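Local coordinates for protein putative dehydrogenase (Amycolatopsis orientalis, PDB 5A9T) that reduces imines to chiral amines with NADPH as the hydride donor, as an imine reductase of the HIBADH-related family, at residues A[19-24]-A[29-34]. Numbering follows the deposited sequence.
Sequences ALAAAL and HDVTVW
Leu-24 and Ala-21 of helix 15-26 pack on Val-31, Val-33 and His-29 in the second half of the first beta-alpha-beta unit of a Rossmann fold, strand 7-11, helix 15-26, strand 30-34. The helix segment runs nearly antiparallel to the strand, at 161°, with 8.9 Å between their axes. That spacing suits small and branched apolar residues: alanine lets the helix come close, while the beta-branched valines favour the extended strand and present methyls to the helix.

Leu-24 can be followed outward. Its CB lies 3.8 Å from CG2 of Val-31, the methyl that also reaches the carbonyl carbon of Leu-24, and comes within 4.0 Å of His-29 CD2. With chi1 at -64°, CG stands opposite the carbonyl carbon, and the branch passes toward strand 7-11, where the side chain touches Val-8 and Val-10. At the tip, CD2 meets the imidazole of His-29, 3.7 Å from that residue's CD2 and a little farther from NE2.

One turn earlier, Ala-21 faces the strand with its single methyl, 4.1 Å from CG1 of Val-33. Leu-44 of helix 42-46 touches both residues, and Val-33 also lies close to Leu-13, an NADP(+)-binding residue, which puts this packing next to the cofactor site.

The return to the strand is tied by the backbone: His-29 N donates to Leu-24 O over 3.2 Å, at 160°. A histidine suits this partly exposed position just before strand 30-34 because its ring can serve an apolar neighbour and a polar one together. Replacing His-29 by alanine removes the ring, which would probably leave Leu-24 CD2 without its aromatic neighbour and the carbonyl of Leu-6 without its bond to ND1. The same ring carbon, CD2 of His-29, also lies 3.3 Å from Leu-24 O, which approaches the imidazole edge-on.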
ATOM      1  N   ALA A  19       8.678 -12.989  24.836  1.00 18.55           N
ATOM      2  CA  ALA A  19       8.112 -13.795  23.759  1.00 16.89           C
ATOM      3  C   ALA A  19       9.157 -14.699  23.030  1.00 16.29           C
ATOM      4  O   ALA A  19       8.911 -15.806  22.704  1.00 17.18           O
ATOM      5  CB  ALA A  19       7.379 -12.922  22.758  1.00 17.05           C
ATOM      6  N   LEU A  20      10.351 -14.140  22.875  1.00 17.26           N
ATOM      7  CA  LEU A  20      11.430 -14.922  22.316  1.00 14.29           C
ATOM      8  C   LEU A  20      11.784 -16.116  23.192  1.00 15.70           C
ATOM      9  O   LEU A  20      11.908 -17.232  22.734  1.00 16.96           O
ATOM     10  CB  LEU A  20      12.674 -14.061  22.108  1.00 15.13           C
ATOM     11  CG  LEU A  20      12.563 -12.853  21.194  1.00 16.92           C
ATOM     12  CD1 LEU A  20      13.716 -11.830  21.217  1.00 18.47           C
ATOM     13  CD2 LEU A  20      12.283 -13.236  19.769  1.00 19.41           C
ATOM     14  N   ALA A  21      11.940 -15.868  24.471  1.00 15.62           N
ATOM     15  CA  ALA A  21      12.276 -16.932  25.335  1.00 16.98           C
ATOM     16  C   ALA A  21      11.184 -18.014  25.429  1.00 17.32           C
ATOM     17  O   ALA A  21      11.486 -19.185  25.362  1.00 17.85           O
ATOM     18  CB  ALA A  21      12.551 -16.367  26.716  1.00 18.93           C
ATOM     19  N   ALA A  22       9.919 -17.594  25.468  1.00 18.43           N
ATOM     20  CA  ALA A  22       8.824 -18.512  25.462  1.00 20.17           C
ATOM     21  C   ALA A  22       8.751 -19.374  24.235  1.00 20.83           C
ATOM     22  O   ALA A  22       8.580 -20.576  24.321  1.00 22.57           O
ATOM     23  CB  ALA A  22       7.515 -17.800  25.680  1.00 22.28           C
ATOM     24  N   ALA A  23       9.026 -18.757  23.049  1.00 17.56           N
ATOM     25  CA  ALA A  23       9.054 -19.504  21.835  1.00 20.03           C
ATOM     26  C   ALA A  23      10.160 -20.525  21.851  1.00 17.73           C
ATOM     27  O   ALA A  23      10.035 -21.639  21.350  1.00 20.90           O
ATOM     28  CB  ALA A  23       9.128 -18.543  20.669  1.00 19.00           C
ATOM     29  N   LEU A  24      11.360 -20.174  22.332  1.00 18.60           N
ATOM     30  CA  LEU A  24      12.445 -21.120  22.371  1.00 16.69           C
ATOM     31  C   LEU A  24      12.222 -22.290  23.348  1.00 17.93           C
ATOM     32  O   LEU A  24      12.524 -23.413  23.044  1.00 19.56           O
ATOM     33  CB  LEU A  24      13.757 -20.371  22.696  1.00 17.64           C
ATOM     34  CG  LEU A  24      14.213 -19.354  21.661  1.00 19.39           C
ATOM     35  CD1 LEU A  24      15.259 -18.476  22.254  1.00 19.44           C
ATOM     36  CD2 LEU A  24      14.794 -20.118  20.471  1.00 18.94           C
ATOM     37  N   HIS A  29      14.309 -26.025  23.709  1.00 21.10           N
ATOM     38  CA  HIS A  29      15.656 -25.625  24.063  1.00 20.72           C
ATOM     39  C   HIS A  29      15.811 -25.505  25.560  1.00 18.82           C
ATOM     40  O   HIS A  29      14.867 -25.245  26.280  1.00 21.72           O
ATOM     41  CB  HIS A  29      15.922 -24.228  23.411  1.00 19.20           C
ATOM     42  CG  HIS A  29      15.949 -24.258  21.929  1.00 22.80           C
ATOM     43  ND1 HIS A  29      17.037 -24.692  21.201  1.00 28.68           N
ATOM     44  CD2 HIS A  29      15.050 -23.809  21.028  1.00 20.53           C
ATOM     45  CE1 HIS A  29      16.759 -24.584  19.902  1.00 29.98           C
ATOM     46  NE2 HIS A  29      15.542 -24.075  19.784  1.00 21.59           N
ATOM     47  N   ASP A  30      17.076 -25.576  26.021  1.00 20.24           N
ATOM     48  CA  ASP A  30      17.483 -25.257  27.415  1.00 21.29           C
ATOM     49  C   ASP A  30      17.736 -23.763  27.497  1.00 19.81           C
ATOM     50  O   ASP A  30      18.801 -23.320  27.086  1.00 19.72           O
ATOM     51  CB  ASP A  30      18.731 -26.074  27.850  1.00 22.97           C
ATOM     52  CG  ASP A  30      18.417 -27.556  28.198  1.00 31.46           C
ATOM     53  OD1 ASP A  30      17.226 -27.947  28.345  1.00 32.48           O
ATOM     54  OD2 ASP A  30      19.410 -28.323  28.206  1.00 33.30           O
ATOM     55  N   VAL A  31      16.745 -23.029  27.995  1.00 16.96           N
ATOM     56  CA  VAL A  31      16.778 -21.574  27.897  1.00 17.39           C
ATOM     57  C   VAL A  31      17.242 -21.020  29.212  1.00 20.16           C
ATOM     58  O   VAL A  31      16.553 -21.205  30.278  1.00 20.09           O
ATOM     59  CB  VAL A  31      15.463 -20.971  27.434  1.00 19.50           C
ATOM     60  CG1 VAL A  31      15.528 -19.439  27.355  1.00 20.28           C
ATOM     61  CG2 VAL A  31      15.071 -21.612  26.087  1.00 19.61           C
ATOM     62  N   THR A  32      18.301 -20.239  29.165  1.00 16.48           N
ATOM     63  CA  THR A  32      18.735 -19.358  30.272  1.00 14.26           C
ATOM     64  C   THR A  32      18.293 -17.946  30.045  1.00 15.78           C
ATOM     65  O   THR A  32      18.460 -17.412  28.937  1.00 17.25           O
ATOM     66  CB  THR A  32      20.214 -19.441  30.498  1.00 16.16           C
ATOM     67  OG1 THR A  32      20.631 -20.795  30.713  1.00 18.04           O
ATOM     68  CG2 THR A  32      20.750 -18.518  31.558  1.00 18.40           C
ATOM     69  N   VAL A  33      17.705 -17.283  31.052  1.00 16.01           N
ATOM     70  CA  VAL A  33      17.197 -15.931  30.884  1.00 16.74           C
ATOM     71  C   VAL A  33      17.834 -14.955  31.814  1.00 17.18           C
ATOM     72  O   VAL A  33      18.201 -15.315  32.959  1.00 18.56           O
ATOM     73  CB  VAL A  33      15.662 -15.848  30.972  1.00 18.51           C
ATOM     74  CG1 VAL A  33      15.028 -16.690  29.940  1.00 18.72           C
ATOM     75  CG2 VAL A  33      15.165 -16.297  32.346  1.00 21.11           C
ATOM     76  N   TRP A  34      18.013 -13.732  31.346  1.00 15.66           N
ATOM     77  CA  TRP A  34      18.652 -12.638  32.138  1.00 15.95           C
ATOM     78  C   TRP A  34      17.912 -11.374  31.816  1.00 18.49           C
ATOM     79  O   TRP A  34      17.469 -11.120  30.681  1.00 18.49           O
ATOM     80  CB  TRP A  34      20.115 -12.475  31.864  1.00 18.34           C
ATOM     81  CG  TRP A  34      20.789 -11.313  32.511  1.00 16.50           C
ATOM     82  CD1 TRP A  34      21.415 -11.322  33.730  1.00 19.61           C
ATOM     83  CD2 TRP A  34      20.880  -9.966  32.036  1.00 16.87           C
ATOM     84  NE1 TRP A  34      21.947 -10.057  33.992  1.00 21.47           N
ATOM     85  CE2 TRP A  34      21.567  -9.206  33.002  1.00 19.18           C
ATOM     86  CE3 TRP A  34      20.353  -9.288  30.936  1.00 17.41           C
ATOM     87  CZ2 TRP A  34      21.887  -7.861  32.806  1.00 20.67           C
ATOM     88  CZ3 TRP A  34      20.697  -7.966  30.765  1.00 19.76           C
ATOM     89  CH2 TRP A  34      21.383  -7.254  31.704  1.00 19.07           C
TER